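PDB 4G8C: Alpha/beta hydrolase fold protein from Ochrobactrum, which probably opens the lactone ring of N-acyl homoserine lactones by hydrolysing its ester bond, and binds the product N-hexanoyl-L-homoserine here. Local coordinates for residues S76-A81 with G108-A113. The protein carries 1 engineered substitution. Sequence-based numbering, arbitrary orientation. Where two conformers were deposited one is given.
Sequences SMEGYA and GIEMIA
Near A81 and E110 the first turn of helix 77-90 passes the later part of helix 103-114, the short segment axes crossing at -61° with a closest approach of 8.1 Å. The CA atoms of A81 and M111 come within 5.1 Å, a close approach of the two backbones at which the small methyl of alanine fits and a larger side chain would have less room. A81 CB points toward the other helix and rests 3.6 Å from E110 CB and 3.7 Å from M111 CG. M111, with CG anti to its carbonyl carbon (chi1 -75°), lays its chain past A81 before bending at chi3 and touching M118. These helices belong to the alpha/beta-hydrolase fold; helix 103-114 follows strand 97-101 and the probable nucleophile elbow around S102. E110 bends at chi2 (-78°), which lays its carboxylate alongside the first turn of the other helix, with OE1 3.6 Å from E78 CB. A long acidic side chain serves at this buried position because its methylenes pack while, in the conformer given here, OE1 forms a salt bridge with R114 and OE2 accepts a hydrogen bond from G198 N. E78 OE1 lies 4.3 Å from E110 OE2, a like-charge approach that R114 probably eases; E78 OE2 is hydrogen-bonded to T196. At the helix start, the S76 hydroxyl folds forward over the first turn, and OG accepts from G79 N at 2.9 Å, the N-cap bond. Next to it, M77 CB lies 4.2 Å from E110 CG, while the long, nearly straight thioether chain leads away to line the pocket against bound N-hexanoyl-L-homoserine, beside H106 and M188.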
# COMPACT_ATOMS: atom_id res chain seq x y z
N SER A 76 -9.48 7.94 4.98
CA SER A 76 -9.70 6.77 5.82
C SER A 76 -9.34 5.57 4.96
O SER A 76 -9.32 5.66 3.74
CB SER A 76 -11.16 6.66 6.27
OG SER A 76 -12.01 6.37 5.17
N MET A 77 -9.06 4.44 5.59
CA MET A 77 -8.74 3.27 4.79
C MET A 77 -9.82 2.96 3.76
O MET A 77 -9.51 2.68 2.60
CB MET A 77 -8.46 2.09 5.71
CG MET A 77 -7.18 2.26 6.52
SD MET A 77 -7.15 1.20 7.95
CE MET A 77 -5.53 1.59 8.59
N GLU A 78 -11.08 3.03 4.17
CA GLU A 78 -12.18 2.73 3.27
C GLU A 78 -12.38 3.85 2.23
O GLU A 78 -12.73 3.58 1.08
CB GLU A 78 -13.45 2.39 4.04
CG GLU A 78 -14.03 3.51 4.89
CD GLU A 78 -13.47 3.59 6.32
OE1 GLU A 78 -12.33 3.14 6.60
OE2 GLU A 78 -14.20 4.14 7.16
N GLY A 79 -12.15 5.10 2.62
CA GLY A 79 -12.27 6.21 1.70
C GLY A 79 -11.20 6.17 0.61
O GLY A 79 -11.48 6.42 -0.57
N TYR A 80 -9.98 5.84 1.00
CA TYR A 80 -8.92 5.66 0.02
C TYR A 80 -9.22 4.47 -0.90
O TYR A 80 -8.90 4.51 -2.09
CB TYR A 80 -7.60 5.40 0.73
CG TYR A 80 -6.99 6.57 1.47
CD1 TYR A 80 -6.82 7.82 0.86
CD2 TYR A 80 -6.53 6.41 2.77
CE1 TYR A 80 -6.21 8.87 1.55
CE2 TYR A 80 -5.93 7.45 3.46
CZ TYR A 80 -5.77 8.67 2.85
OH TYR A 80 -5.17 9.69 3.54
N ALA A 81 -9.80 3.41 -0.35
CA ALA A 81 -10.19 2.26 -1.16
C ALA A 81 -11.22 2.68 -2.20
O ALA A 81 -11.15 2.27 -3.36
CB ALA A 81 -10.70 1.14 -0.31
N GLY A 108 -5.81 -1.85 0.37
CA GLY A 108 -6.05 -2.99 -0.49
C GLY A 108 -7.02 -3.98 0.11
O GLY A 108 -7.86 -4.56 -0.59
N ILE A 109 -6.93 -4.20 1.42
CA ILE A 109 -7.89 -5.08 2.10
C ILE A 109 -9.31 -4.53 1.98
O ILE A 109 -10.26 -5.27 1.71
CB ILE A 109 -7.47 -5.32 3.57
CG1 ILE A 109 -6.13 -6.08 3.61
CG2 ILE A 109 -8.56 -6.05 4.33
CD1 ILE A 109 -5.52 -6.13 4.99
N GLU A 110 -9.47 -3.22 2.18
CA GLU A 110 -10.76 -2.57 2.00
C GLU A 110 -11.25 -2.65 0.55
O GLU A 110 -12.45 -2.66 0.29
CB GLU A 110 -10.72 -1.12 2.48
CG GLU A 110 -10.87 -0.95 3.98
CD GLU A 110 -12.31 -1.07 4.48
OE1 GLU A 110 -13.25 -1.19 3.66
OE2 GLU A 110 -12.49 -1.03 5.71
N MET A 111 -10.31 -2.71 -0.40
CA MET A 111 -10.68 -2.81 -1.81
C MET A 111 -11.25 -4.17 -2.19
O MET A 111 -11.91 -4.27 -3.22
CB MET A 111 -9.49 -2.51 -2.73
CG MET A 111 -9.14 -1.05 -2.82
SD MET A 111 -7.82 -0.73 -3.99
CE MET A 111 -8.60 -1.01 -5.57
N ILE A 112 -11.00 -5.20 -1.40
CA ILE A 112 -11.49 -6.53 -1.78
C ILE A 112 -13.00 -6.52 -2.06
O ILE A 112 -13.46 -7.08 -3.06
CB ILE A 112 -11.11 -7.59 -0.71
CG1 ILE A 112 -9.58 -7.78 -0.67
CG2 ILE A 112 -11.79 -8.92 -0.99
CD1 ILE A 112 -9.12 -8.60 0.50
N ALA A 113 -13.76 -5.84 -1.21
CA ALA A 113 -15.21 -5.78 -1.37
C ALA A 113 -15.63 -4.90 -2.53
O ALA A 113 -16.70 -5.09 -3.10
CB ALA A 113 -15.84 -5.28 -0.09